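Local coordinates for protein NG, ng-dimethylarginine dimethylaminohydrolase (Pseudomonas aeruginosa, PDB 1H70) that hydrolyses methylated arginines that inhibit nitric oxide synthase, turning asymmetric dimethylarginine into citrulline and dimethylamine, and the monomethyl compound into citrulline and methylamine, at residues 5-10 with 51-56; 9-14 with 61-66; 30-35 with 239-244; 77-82 with 112-117. The protein carries 1 engineered substitution. All blocks are in the same frame, centred on the assembly; numbering follows the deposited sequence.

Contact 1: 5-10 with 51-56; sequences HIIART and TLLPPD
The parallel strand pair of a beta-alpha-beta unit, strand 5-9, helix 29-43 and strand 49-53, is closed where Ile7, Ala8 and Arg9 pair with Thr51, Leu52 and Leu53. The axes come within 4.5 Å and their N-to-C directions differ by 19°, which establishes the parallel sense. Four backbone bonds alternate across the pair: Thr51 N to Ile6 O, Ala8 N to Thr51 O, Leu53 N to Ala8 O (2.8 Å, 178° at the hydrogen) and Thr10 N to Leu53 O. On one face Ile7 CG2 meets Leu53 CD1 at 3.9 Å, the two side chains slanting across one another.

At the end of the strand, Arg9 continues this face. Its CG stands anti to the backbone N (chi1 -177°), and a bend at chi3 brings the guanidinium back over Leu53, whose CB lies 3.6 Å above the guanidinium plane, toward its rim. At the edge, Arg9 NH1 donates to Pro54 O at 2.8 Å, with the acceptor in the guanidinium plane, so the Leu53 contact and the Pro54 bond together limit its rotation, with a weak bond from Arg9 NH2 to Ile92 O adding to them. On the other face, Ala8 CB approaches Leu52 CD1 at 4.2 Å. Past the strands, Thr10 lies alongside Pro55, CB to CD 3.7 Å.

Helix 89-100 packs on the face of Ile7, Thr51 and Leu53, helix 29-43 lies against Ala8 and Leu52, and strand 253-254 runs antiparallel along the other edge of strand 5-9.

Contact 2: 9-14 with 61-66; sequences RTPARS and DSVFVE. With CIR (citrulline), chain B.
Arg9 and Pro11 lie against Ser62, Val63 and Val65 where two loops meet, with Pro11 and Val63 CA atoms 4.9 Å apart; residues 61-64 form a type I turn, closed by Phe64 N to Asp61 O, and Phe64 centres an inverse gamma turn. Packing dominates the direct contact. Arg9 CB touches Val65 CG1 at 3.6 Å, and Arg9 CD lies against Ser62 O, which sits at the guanidinium edge. The polar end of Arg9 is held elsewhere, by Pro54 O. Val63 CG2, anti to the backbone N, reaches over Arg9 O at 3.4 Å and also meets Pro11 CB. Its other methyl, CG1, stands 3.7 Å above the centre of the Phe64 ring.

Water joins the loops as well: one molecule donates to both Thr10 O and Ser62 OG, while Ser62 OG is also bonded to Phe59 O.

From the far side of the turn, Asp61 OD1 accepts a hydrogen bond from the citrulline N at 2.7 Å, and Glu66 OE1 accepts one from citrulline N8 at 3.1 Å. Phe64 CD1 lies 3.7 Å from ligand C3, between those polar ends. Apolar and water-mediated contacts thus back a loop that places Asp61 and Glu66 at opposite ends of the ligand, where Asp67 also binds it; Asp61 probably favours a protonated amino group.

Contact 3: 30-35 with 239-244; sequences AKALEQ and SEYRKI. With CIR (citrulline), chain B.
The Lys31 and Glu240 side chains cross at about a right angle, with Lys31 CG against Glu240 CG at 3.7 Å. Lys31 is extended, whereas Glu240 bends at chi2 (-44°), bringing OE2 within 3.3 Å of Lys31 NZ in a weak, salt-bridged hydrogen bond. Ser239 OG donates to the anti lone pair of that same OE2, and Lys243 NZ meets Glu240 OE1 on its syn side at 2.7 Å. One carboxylate thereby links two lysines, which would probably stabilise its negative charge.

Gln35 lies across the first turn of helix 239-242, presenting its amide to consecutive residues. Gln35 OE1 accepts a hydrogen bond from Glu240 N at 2.9 Å in the carbonyl plane, on a lone pair, while Gln35 NE2 donates to Ser239 OG, near the amide plane. These opposite polarities fix which way round the amide sits. The contact is helix-to-helix packing: helix 29-43, the connecting helix of the N-terminal beta-alpha-beta unit, against this short late helix.

Tyr241 approaches edge-on to Ala32 O. Tyr241 OH donates to Ala32 O at 2.8 Å from 58° out of the carbonyl plane, and Ala32 CB rests against Tyr241 CZ at 3.9 Å. Farther along the same segment, Ile244 O accepts a hydrogen bond from the citrulline N at 2.8 Å.

Contact 4: 77-82 with 112-117; sequences IITRPG and GTVEAG
Arg80, the residue with the largest buried area here, grips the 112-117 loop twice, its side chain at Gly112 and its backbone at Val114. Its chain is extended from CG to NE after leaving anti to the backbone N (chi1 -169°), and carries Arg80 NH1 to Gly112 O at 2.6 Å. The acceptor lies close to the guanidinium plane, although the donor is tilted from the Gly112 carbonyl plane. Arg80 CD also lies against this oxygen.

Thr79 packs against Val114, the two side chains crossing at about a right angle. Thr79 CG2 meets Val114 CG1 at 3.9 Å, while Thr79 CB approaches Val114 O at 3.2 Å. The hydroxyl of Thr79 is bonded to Asp67 O.

A single antiparallel bridge pairs Arg80 with Val114 as a hydrogen-bonded pair. Arg80 N reaches a lone pair of Val114 O at 3.2 Å in the carbonyl plane; Val114 N returns to Arg80 O at 2.8 Å, but from 50° out of the Arg80 carbonyl plane. The bridge joins the chain just after strand 76-78 to the loop leading into strand 119-122, and the touching parts diverge by 107°, evidence for a local crossing and not a continuing sheet.

Val114 also packs on Met142 of helix 136-148. Next along, Glu115 lays CG against Pro81 CA at 3.5 Å and offers OE2 to Gly82 N in a weak bond, with Ala83 N as a second donor to that oxygen. Its other oxygen, OE1, is held by His163 NE2 and Arg133 NH1, tying this loop to the proton-donor histidine inferred for the enzyme and to the citrulline pocket.

From the N terminus, strand 5-9 enters contact 1, which closes the loop containing helix 29-43 when strand 49-53 returns. Contact 2 starts from the same stretch, sharing Arg9 and Thr10, and closes a slightly longer loop at 61-66. Contact 4 follows in series, joining 77-82 to 112-117; it touches contact 2 through Glu66 and Ala116. Contact 3 spans the longest interval, from 30-35 to 239-244: it crosses contacts 1 and 2, and contact 4 falls wholly within its span. Tyr241 and Ile244 of contact 3 pack on Pro11 and Phe64 of contact 2, and Asp61 and Ile244 bring both contacts to the citrulline amino nitrogen.

Contact 1: 5-10 with 51-56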
loop_
_atom_site.group_PDB
_atom_site.type_symbol
_atom_site.label_atom_id
_atom_site.label_comp_id
_atom_site.label_asym_id
_atom_site.label_seq_id
_atom_site.Cartn_x
_atom_site.Cartn_y
_atom_site.Cartn_z
ATOM N N HIS A 5 -1.003 14.793 -3.088
ATOM C CA HIS A 5 0.342 14.438 -2.639
ATOM C C HIS A 5 0.659 12.944 -2.535
ATOM O O HIS A 5 -0.209 12.096 -2.310
ATOM C CB HIS A 5 0.591 14.925 -1.199
ATOM C CG HIS A 5 0.350 16.378 -0.927
ATOM N ND1 HIS A 5 1.224 17.363 -1.323
ATOM C CD2 HIS A 5 -0.628 17.005 -0.229
ATOM C CE1 HIS A 5 0.779 18.544 -0.919
ATOM N NE2 HIS A 5 -0.343 18.354 -0.248
ATOM N N ILE A 6 1.958 12.670 -2.609
ATOM C CA ILE A 6 2.531 11.367 -2.436
ATOM C C ILE A 6 3.739 11.511 -1.508
ATOM O O ILE A 6 4.447 12.517 -1.592
ATOM C CB ILE A 6 2.931 10.840 -3.848
ATOM C CG1 ILE A 6 1.710 10.040 -4.356
ATOM C CG2 ILE A 6 4.226 10.073 -3.844
ATOM C CD1 ILE A 6 1.334 10.251 -5.744
ATOM N N ILE A 7 3.934 10.536 -0.612
ATOM C CA ILE A 7 5.145 10.460 0.215
ATOM C C ILE A 7 5.816 9.130 -0.151
ATOM O O ILE A 7 5.137 8.101 -0.310
ATOM C CB ILE A 7 4.864 10.479 1.728
ATOM C CG1 ILE A 7 4.201 11.795 2.132
ATOM C CG2 ILE A 7 6.138 10.236 2.527
ATOM C CD1 ILE A 7 3.502 11.724 3.475
ATOM N N ALA A 8 7.140 9.128 -0.254
ATOM C CA ALA A 8 7.905 7.908 -0.578
ATOM C C ALA A 8 9.235 7.992 0.155
ATOM O O ALA A 8 9.574 9.066 0.696
ATOM C CB ALA A 8 8.166 7.799 -2.081
ATOM N N ARG A 9 10.010 6.915 0.164
ATOM C CA ARG A 9 11.325 6.984 0.837
ATOM C C ARG A 9 12.331 6.170 0.050
ATOM O O ARG A 9 12.069 5.028 -0.300
ATOM C CB ARG A 9 11.223 6.454 2.251
ATOM C CG ARG A 9 12.546 6.559 3.088
ATOM C CD ARG A 9 12.496 5.796 4.396
ATOM N NE ARG A 9 11.602 6.384 5.386
ATOM C CZ ARG A 9 11.851 7.476 6.094
ATOM N NH1 ARG A 9 12.993 8.146 5.937
ATOM N NH2 ARG A 9 10.942 7.900 6.977
ATOM N N THR A 10 13.486 6.752 -0.218
ATOM C CA THR A 10 14.557 6.074 -0.933
ATOM C C THR A 10 14.902 4.777 -0.243
ATOM O O THR A 10 14.984 4.757 0.964
ATOM C CB THR A 10 15.784 7.023 -0.895
ATOM O OG1 THR A 10 15.381 8.278 -1.471
ATOM C CG2 THR A 10 16.959 6.491 -1.737
ATOM N N THR A 51 6.865 14.013 -1.880
ATOM C CA THR A 51 7.785 14.236 -0.772
ATOM C C THR A 51 8.613 12.970 -0.688
ATOM O O THR A 51 8.079 11.924 -0.362
ATOM C CB THR A 51 7.015 14.486 0.534
ATOM O OG1 THR A 51 6.268 15.695 0.370
ATOM C CG2 THR A 51 7.993 14.674 1.709
ATOM N N LEU A 52 9.904 13.062 -0.979
ATOM C CA LEU A 52 10.776 11.917 -1.029
ATOM C C LEU A 52 11.740 11.953 0.133
ATOM O O LEU A 52 12.599 12.812 0.180
ATOM C CB LEU A 52 11.511 11.942 -2.378
ATOM C CG LEU A 52 12.564 10.880 -2.694
ATOM C CD1 LEU A 52 12.023 9.459 -2.480
ATOM C CD2 LEU A 52 13.058 11.067 -4.144
ATOM N N LEU A 53 11.554 11.024 1.069
ATOM C CA LEU A 53 12.396 10.999 2.287
ATOM C C LEU A 53 13.668 10.222 2.074
ATOM O O LEU A 53 13.724 9.365 1.209
ATOM C CB LEU A 53 11.577 10.411 3.448
ATOM C CG LEU A 53 10.209 11.137 3.576
ATOM C CD1 LEU A 53 9.369 10.434 4.621
ATOM C CD2 LEU A 53 10.466 12.594 3.997
ATOM N N PRO A 54 14.694 10.532 2.877
ATOM C CA PRO A 54 16.010 9.871 2.763
ATOM C C PRO A 54 15.995 8.436 3.300
ATOM O O PRO A 54 15.171 8.027 4.135
ATOM C CB PRO A 54 16.930 10.760 3.618
ATOM C CG PRO A 54 15.982 11.397 4.631
ATOM C CD PRO A 54 14.660 11.580 3.909
ATOM N N PRO A 55 16.957 7.648 2.842
ATOM C CA PRO A 55 17.044 6.256 3.288
ATOM C C PRO A 55 17.410 6.161 4.763
ATOM O O PRO A 55 18.042 7.072 5.320
ATOM C CB PRO A 55 18.158 5.670 2.415
ATOM C CG PRO A 55 18.955 6.840 1.938
ATOM C CD PRO A 55 18.020 8.024 1.880
ATOM N N ASP A 56 17.030 5.065 5.417
ATOM C CA ASP A 56 17.414 4.881 6.826
ATOM C C ASP A 56 17.924 3.453 6.902
ATOM O O ASP A 56 17.142 2.517 6.825
ATOM C CB ASP A 56 16.251 5.066 7.776
ATOM C CG ASP A 56 16.696 5.164 9.223
ATOM O OD1 ASP A 56 17.673 4.472 9.629
ATOM O OD2 ASP A 56 16.136 5.971 9.993
HETATM O O HOH W 1 4.092 15.442 -1.250
HETATM O O HOH W 2 15.158 3.394 3.564
#

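Contact 2: 9-14 with 61-66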
loop_
_atom_site.group_PDB
_atom_site.type_symbol
_atom_site.label_atom_id
_atom_site.label_comp_id
_atom_site.label_asym_id
_atom_site.label_seq_id
_atom_site.Cartn_x
_atom_site.Cartn_y
_atom_site.Cartn_z
ATOM N N ARG A 9 10.010 6.915 0.164
ATOM C CA ARG A 9 11.325 6.984 0.837
ATOM C C ARG A 9 12.331 6.170 0.050
ATOM O O ARG A 9 12.069 5.028 -0.300
ATOM C CB ARG A 9 11.223 6.454 2.251
ATOM C CG ARG A 9 12.546 6.559 3.088
ATOM C CD ARG A 9 12.496 5.796 4.396
ATOM N NE ARG A 9 11.602 6.384 5.386
ATOM C CZ ARG A 9 11.851 7.476 6.094
ATOM N NH1 ARG A 9 12.993 8.146 5.937
ATOM N NH2 ARG A 9 10.942 7.900 6.977
ATOM N N THR A 10 13.486 6.752 -0.218
ATOM C CA THR A 10 14.557 6.074 -0.933
ATOM C C THR A 10 14.902 4.777 -0.243
ATOM O O THR A 10 14.984 4.757 0.964
ATOM C CB THR A 10 15.784 7.023 -0.895
ATOM O OG1 THR A 10 15.381 8.278 -1.471
ATOM C CG2 THR A 10 16.959 6.491 -1.737
ATOM N N PRO A 11 15.136 3.694 -0.991
ATOM C CA PRO A 11 15.507 2.412 -0.372
ATOM C C PRO A 11 16.916 2.472 0.237
ATOM O O PRO A 11 17.780 3.208 -0.275
ATOM C CB PRO A 11 15.431 1.429 -1.549
ATOM C CG PRO A 11 15.699 2.267 -2.743
ATOM C CD PRO A 11 15.067 3.624 -2.465
ATOM N N ALA A 12 17.127 1.757 1.334
ATOM C CA ALA A 12 18.422 1.724 2.012
ATOM C C ALA A 12 19.263 0.596 1.446
ATOM O O ALA A 12 18.739 -0.315 0.790
ATOM C CB ALA A 12 18.226 1.496 3.491
ATOM N N ARG A 13 20.571 0.605 1.719
ATOM C CA ARG A 13 21.389 -0.504 1.259
ATOM C C ARG A 13 20.933 -1.770 1.962
ATOM O O ARG A 13 21.027 -2.872 1.390
ATOM C CB ARG A 13 22.871 -0.281 1.548
ATOM C CG ARG A 13 23.551 0.771 0.666
ATOM C CD ARG A 13 25.001 1.027 1.086
ATOM N NE ARG A 13 25.099 1.617 2.419
ATOM C CZ ARG A 13 24.970 2.922 2.661
ATOM N NH1 ARG A 13 24.725 3.741 1.656
ATOM N NH2 ARG A 13 25.071 3.408 3.891
ATOM N N SER A 14 20.456 -1.641 3.201
ATOM C CA SER A 14 19.974 -2.798 3.972
ATOM C C SER A 14 18.696 -3.448 3.417
ATOM O O SER A 14 18.251 -4.465 3.944
ATOM C CB SER A 14 19.807 -2.483 5.469
ATOM O OG SER A 14 18.892 -1.423 5.647
ATOM N N ASP A 61 13.274 -2.383 5.470
ATOM C CA ASP A 61 11.990 -2.320 4.760
ATOM C C ASP A 61 11.337 -0.941 4.811
ATOM O O ASP A 61 10.166 -0.799 4.426
ATOM C CB ASP A 61 11.026 -3.335 5.374
ATOM C CG ASP A 61 11.390 -4.771 5.065
ATOM O OD1 ASP A 61 11.294 -5.141 3.872
ATOM O OD2 ASP A 61 11.754 -5.552 5.980
ATOM N N SER A 62 12.068 0.099 5.225
ATOM C CA SER A 62 11.491 1.444 5.362
ATOM C C SER A 62 11.047 2.131 4.046
ATOM O O SER A 62 10.271 3.099 4.042
ATOM C CB SER A 62 12.383 2.338 6.264
ATOM O OG SER A 62 13.643 2.511 5.662
ATOM N N VAL A 63 11.431 1.562 2.908
ATOM C CA VAL A 63 10.987 2.013 1.603
ATOM C C VAL A 63 9.488 1.780 1.485
ATOM O O VAL A 63 8.806 2.470 0.727
ATOM C CB VAL A 63 11.715 1.234 0.467
ATOM C CG1 VAL A 63 11.395 -0.260 0.526
ATOM C CG2 VAL A 63 11.377 1.799 -0.913
ATOM N N PHE A 64 8.962 0.808 2.233
ATOM C CA PHE A 64 7.534 0.512 2.216
ATOM C C PHE A 64 6.760 1.405 3.186
ATOM O O PHE A 64 6.179 0.954 4.197
ATOM C CB PHE A 64 7.287 -0.974 2.519
ATOM C CG PHE A 64 7.991 -1.873 1.527
ATOM C CD1 PHE A 64 8.871 -2.855 1.959
ATOM C CD2 PHE A 64 7.780 -1.697 0.173
ATOM C CE1 PHE A 64 9.523 -3.667 1.043
ATOM C CE2 PHE A 64 8.429 -2.522 -0.767
ATOM C CZ PHE A 64 9.289 -3.509 -0.323
ATOM N N VAL A 65 6.730 2.689 2.847
ATOM C CA VAL A 65 6.080 3.710 3.666
ATOM C C VAL A 65 4.566 3.542 3.809
ATOM O O VAL A 65 3.958 4.144 4.717
ATOM C CB VAL A 65 6.383 5.141 3.152
ATOM C CG1 VAL A 65 7.879 5.420 3.261
ATOM C CG2 VAL A 65 5.857 5.341 1.710
ATOM N N GLU A 66 3.953 2.713 2.965
ATOM C CA GLU A 66 2.529 2.450 3.130
ATOM C C GLU A 66 2.207 1.895 4.518
ATOM O O GLU A 66 1.182 2.240 5.054
ATOM C CB GLU A 66 2.049 1.439 2.077
ATOM C CG GLU A 66 0.655 0.880 2.324
ATOM C CD GLU A 66 -0.038 0.457 1.048
ATOM O OE1 GLU A 66 0.184 -0.692 0.608
ATOM O OE2 GLU A 66 -0.805 1.250 0.489
HETATM C C CIR B . 7.648 -6.750 4.999
HETATM O O CIR B . 7.076 -6.055 5.894
HETATM O OXT CIR B . 7.716 -8.041 5.130
HETATM C CA CIR B . 8.184 -6.087 3.758
HETATM N N CIR B . 9.332 -6.854 3.238
HETATM C C3 CIR B . 7.063 -5.986 2.694
HETATM C C4 CIR B . 5.989 -4.991 3.169
HETATM C C5 CIR B . 4.876 -4.925 2.138
HETATM N N6 CIR B . 3.863 -3.932 2.522
HETATM C C7 CIR B . 2.863 -3.533 1.752
HETATM O O7 CIR B . 2.685 -3.962 0.601
HETATM N N8 CIR B . 2.015 -2.608 2.241
HETATM O O HOH W 2 15.158 3.394 3.564
HETATM O O HOH W 3 14.534 0.371 2.746
#

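Contact 3: 30-35 with 239-244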
loop_
_atom_site.group_PDB
_atom_site.type_symbol
_atom_site.label_atom_id
_atom_site.label_comp_id
_atom_site.label_asym_id
_atom_site.label_seq_id
_atom_site.Cartn_x
_atom_site.Cartn_y
_atom_site.Cartn_z
ATOM N N ALA A 30 21.548 -1.943 -6.290
ATOM C CA ALA A 30 21.678 -1.010 -7.416
ATOM C C ALA A 30 20.446 -1.052 -8.329
ATOM O O ALA A 30 19.919 -0.022 -8.741
ATOM C CB ALA A 30 22.949 -1.290 -8.221
ATOM N N LYS A 31 19.985 -2.260 -8.635
ATOM C CA LYS A 31 18.809 -2.415 -9.473
ATOM C C LYS A 31 17.547 -1.877 -8.776
ATOM O O LYS A 31 16.689 -1.249 -9.412
ATOM C CB LYS A 31 18.662 -3.889 -9.854
ATOM C CG LYS A 31 17.513 -4.161 -10.802
ATOM C CD LYS A 31 17.609 -5.608 -11.298
ATOM C CE LYS A 31 16.394 -5.943 -12.155
ATOM N NZ LYS A 31 16.230 -7.438 -12.281
ATOM N N ALA A 32 17.447 -2.062 -7.463
ATOM C CA ALA A 32 16.281 -1.575 -6.705
ATOM C C ALA A 32 16.240 -0.059 -6.741
ATOM O O ALA A 32 15.173 0.535 -6.805
ATOM C CB ALA A 32 16.331 -2.040 -5.280
ATOM N N LEU A 33 17.415 0.557 -6.677
ATOM C CA LEU A 33 17.498 2.019 -6.728
ATOM C C LEU A 33 16.948 2.507 -8.066
ATOM O O LEU A 33 16.164 3.465 -8.125
ATOM C CB LEU A 33 18.950 2.426 -6.524
ATOM C CG LEU A 33 19.257 3.870 -6.210
ATOM C CD1 LEU A 33 18.654 4.235 -4.849
ATOM C CD2 LEU A 33 20.792 4.065 -6.221
ATOM N N GLU A 34 17.338 1.845 -9.149
ATOM C CA GLU A 34 16.846 2.256 -10.462
ATOM C C GLU A 34 15.335 2.056 -10.553
ATOM O O GLU A 34 14.636 2.855 -11.168
ATOM C CB GLU A 34 17.537 1.498 -11.600
ATOM C CG GLU A 34 19.044 1.710 -11.685
ATOM C CD GLU A 34 19.444 3.095 -12.194
ATOM O OE1 GLU A 34 18.776 3.635 -13.094
ATOM O OE2 GLU A 34 20.446 3.640 -11.695
ATOM N N GLN A 35 14.811 0.975 -9.967
ATOM C CA GLN A 35 13.368 0.773 -10.054
ATOM C C GLN A 35 12.590 1.817 -9.250
ATOM O O GLN A 35 11.513 2.235 -9.659
ATOM C CB GLN A 35 12.998 -0.649 -9.600
ATOM C CG GLN A 35 13.656 -1.712 -10.506
ATOM C CD GLN A 35 13.219 -3.142 -10.207
ATOM O OE1 GLN A 35 12.815 -3.468 -9.094
ATOM N NE2 GLN A 35 13.336 -4.017 -11.228
ATOM N N SER A 239 10.543 -5.709 -9.828
ATOM C CA SER A 239 11.015 -7.052 -9.523
ATOM C C SER A 239 11.841 -7.158 -8.242
ATOM O O SER A 239 11.762 -8.167 -7.544
ATOM C CB SER A 239 11.825 -7.597 -10.705
ATOM O OG SER A 239 13.135 -7.054 -10.716
ATOM N N GLU A 240 12.624 -6.145 -7.916
ATOM C CA GLU A 240 13.458 -6.221 -6.706
ATOM C C GLU A 240 12.612 -6.089 -5.442
ATOM O O GLU A 240 12.981 -6.622 -4.396
ATOM C CB GLU A 240 14.575 -5.185 -6.764
ATOM C CG GLU A 240 15.529 -5.411 -7.935
ATOM C CD GLU A 240 15.921 -6.878 -8.133
ATOM O OE1 GLU A 240 16.758 -7.437 -7.379
ATOM O OE2 GLU A 240 15.373 -7.473 -9.079
ATOM N N TYR A 241 11.468 -5.416 -5.550
ATOM C CA TYR A 241 10.580 -5.302 -4.379
ATOM C C TYR A 241 9.710 -6.548 -4.243
ATOM O O TYR A 241 9.369 -6.952 -3.125
ATOM C CB TYR A 241 9.809 -3.980 -4.413
ATOM C CG TYR A 241 10.804 -2.842 -4.452
ATOM C CD1 TYR A 241 11.136 -2.221 -5.646
ATOM C CD2 TYR A 241 11.449 -2.438 -3.293
ATOM C CE1 TYR A 241 12.074 -1.193 -5.673
ATOM C CE2 TYR A 241 12.371 -1.414 -3.299
ATOM C CZ TYR A 241 12.690 -0.804 -4.486
ATOM O OH TYR A 241 13.629 0.207 -4.507
ATOM N N ARG A 242 9.370 -7.178 -5.366
ATOM C CA ARG A 242 8.622 -8.430 -5.363
ATOM C C ARG A 242 9.337 -9.494 -4.533
ATOM O O ARG A 242 8.707 -10.310 -3.814
ATOM C CB ARG A 242 8.364 -8.916 -6.807
ATOM C CG ARG A 242 7.647 -10.266 -6.864
ATOM C CD ARG A 242 7.190 -10.619 -8.278
ATOM N NE ARG A 242 6.721 -12.006 -8.380
ATOM C CZ ARG A 242 7.411 -13.033 -8.884
ATOM N NH1 ARG A 242 8.655 -12.879 -9.353
ATOM N NH2 ARG A 242 6.844 -14.240 -8.917
ATOM N N LYS A 243 10.675 -9.481 -4.585
ATOM C CA LYS A 243 11.494 -10.412 -3.821
ATOM C C LYS A 243 11.271 -10.312 -2.317
ATOM O O LYS A 243 11.484 -11.286 -1.604
ATOM C CB LYS A 243 12.983 -10.193 -4.085
ATOM C CG LYS A 243 13.416 -10.642 -5.468
ATOM C CD LYS A 243 14.854 -10.167 -5.770
ATOM C CE LYS A 243 15.271 -10.607 -7.164
ATOM N NZ LYS A 243 16.681 -10.159 -7.417
ATOM N N ILE A 244 10.902 -9.119 -1.847
ATOM C CA ILE A 244 10.631 -8.918 -0.429
ATOM C C ILE A 244 9.160 -8.542 -0.216
ATOM O O ILE A 244 8.827 -7.688 0.609
ATOM C CB ILE A 244 11.640 -7.952 0.276
ATOM C CG1 ILE A 244 11.727 -6.607 -0.458
ATOM C CG2 ILE A 244 13.019 -8.640 0.385
ATOM C CD1 ILE A 244 12.721 -5.607 0.187
HETATM C C CIR B . 7.648 -6.750 4.999
HETATM O O CIR B . 7.076 -6.055 5.894
HETATM O OXT CIR B . 7.716 -8.041 5.130
HETATM C CA CIR B . 8.184 -6.087 3.758
HETATM N N CIR B . 9.332 -6.854 3.238
HETATM C C3 CIR B . 7.063 -5.986 2.694
HETATM C C4 CIR B . 5.989 -4.991 3.169
HETATM C C5 CIR B . 4.876 -4.925 2.138
HETATM N N6 CIR B . 3.863 -3.932 2.522
HETATM C C7 CIR B . 2.863 -3.533 1.752
HETATM O O7 CIR B . 2.685 -3.962 0.601
HETATM N N8 CIR B . 2.015 -2.608 2.241
HETATM O O HOH W 4 13.736 -7.213 -13.777
#

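Contact 4: 77-82 with 112-117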
loop_
_atom_site.group_PDB
_atom_site.type_symbol
_atom_site.label_atom_id
_atom_site.label_comp_id
_atom_site.label_asym_id
_atom_site.label_seq_id
_atom_site.Cartn_x
_atom_site.Cartn_y
_atom_site.Cartn_z
ATOM N N ILE A 77 -3.341 8.578 10.643
ATOM C CA ILE A 77 -3.234 7.686 11.785
ATOM C C ILE A 77 -1.917 6.945 11.669
ATOM O O ILE A 77 -1.731 6.169 10.726
ATOM C CB ILE A 77 -4.376 6.634 11.773
ATOM C CG1 ILE A 77 -5.756 7.283 11.656
ATOM C CG2 ILE A 77 -4.354 5.793 13.043
ATOM C CD1 ILE A 77 -6.337 7.289 10.215
ATOM N N ILE A 78 -1.013 7.188 12.612
ATOM C CA ILE A 78 0.245 6.475 12.654
ATOM C C ILE A 78 -0.103 5.087 13.151
ATOM O O ILE A 78 -0.827 4.949 14.136
ATOM C CB ILE A 78 1.210 7.148 13.636
ATOM C CG1 ILE A 78 1.453 8.596 13.243
ATOM C CG2 ILE A 78 2.549 6.412 13.717
ATOM C CD1 ILE A 78 2.056 8.793 11.889
ATOM N N THR A 79 0.394 4.070 12.463
ATOM C CA THR A 79 0.038 2.709 12.825
ATOM C C THR A 79 0.978 2.141 13.887
ATOM O O THR A 79 1.636 2.885 14.631
ATOM C CB THR A 79 0.003 1.829 11.563
ATOM O OG1 THR A 79 1.318 1.745 10.992
ATOM C CG2 THR A 79 -0.925 2.434 10.480
ATOM N N ARG A 80 1.004 0.816 14.006
ATOM C CA ARG A 80 1.849 0.126 14.968
ATOM C C ARG A 80 2.186 -1.242 14.367
ATOM O O ARG A 80 1.512 -2.245 14.608
ATOM C CB ARG A 80 1.111 -0.020 16.303
ATOM C CG ARG A 80 2.012 -0.499 17.446
ATOM C CD ARG A 80 1.459 -0.103 18.834
ATOM N NE ARG A 80 2.314 -0.626 19.893
ATOM C CZ ARG A 80 2.261 -1.869 20.370
ATOM N NH1 ARG A 80 1.358 -2.731 19.910
ATOM N NH2 ARG A 80 3.097 -2.243 21.341
ATOM N N PRO A 81 3.207 -1.264 13.522
ATOM C CA PRO A 81 3.578 -2.482 12.800
ATOM C C PRO A 81 3.707 -3.723 13.654
ATOM O O PRO A 81 4.236 -3.702 14.771
ATOM C CB PRO A 81 4.877 -2.119 12.101
ATOM C CG PRO A 81 4.752 -0.623 11.866
ATOM C CD PRO A 81 4.036 -0.111 13.124
ATOM N N GLY A 82 3.180 -4.818 13.116
ATOM C CA GLY A 82 3.252 -6.103 13.789
ATOM C C GLY A 82 4.668 -6.654 13.681
ATOM O O GLY A 82 5.117 -7.361 14.571
ATOM N N GLY A 112 -2.694 -3.082 20.291
ATOM C CA GLY A 112 -3.057 -3.184 18.880
ATOM C C GLY A 112 -1.823 -3.180 17.991
ATOM O O GLY A 112 -0.780 -2.647 18.354
ATOM N N THR A 113 -1.962 -3.765 16.813
ATOM C CA THR A 113 -0.886 -3.884 15.864
ATOM C C THR A 113 -1.572 -3.591 14.508
ATOM O O THR A 113 -2.631 -4.145 14.220
ATOM C CB THR A 113 -0.404 -5.333 16.146
ATOM O OG1 THR A 113 0.883 -5.378 16.827
ATOM C CG2 THR A 113 -0.462 -6.190 15.013
ATOM N N VAL A 114 -1.076 -2.636 13.713
ATOM C CA VAL A 114 -1.693 -2.365 12.394
ATOM C C VAL A 114 -0.596 -2.038 11.390
ATOM O O VAL A 114 0.320 -1.322 11.741
ATOM C CB VAL A 114 -2.634 -1.131 12.359
ATOM C CG1 VAL A 114 -3.075 -0.780 10.930
ATOM C CG2 VAL A 114 -3.912 -1.352 13.181
ATOM N N GLU A 115 -0.704 -2.556 10.169
ATOM C CA GLU A 115 0.190 -2.165 9.072
ATOM C C GLU A 115 -0.781 -1.759 7.972
ATOM O O GLU A 115 -1.625 -2.563 7.586
ATOM C CB GLU A 115 1.169 -3.261 8.615
ATOM C CG GLU A 115 2.275 -3.456 9.645
ATOM C CD GLU A 115 3.215 -4.617 9.381
ATOM O OE1 GLU A 115 3.257 -5.122 8.237
ATOM O OE2 GLU A 115 3.932 -4.994 10.332
ATOM N N ALA A 116 -0.646 -0.517 7.482
ATOM C CA ALA A 116 -1.603 0.037 6.522
ATOM C C ALA A 116 -1.733 -0.642 5.171
ATOM O O ALA A 116 -2.672 -0.352 4.426
ATOM C CB ALA A 116 -1.415 1.567 6.347
ATOM N N GLY A 117 -0.848 -1.578 4.847
ATOM C CA GLY A 117 -0.978 -2.364 3.616
ATOM C C GLY A 117 -2.215 -3.257 3.718
ATOM O O GLY A 117 -2.724 -3.778 2.730
#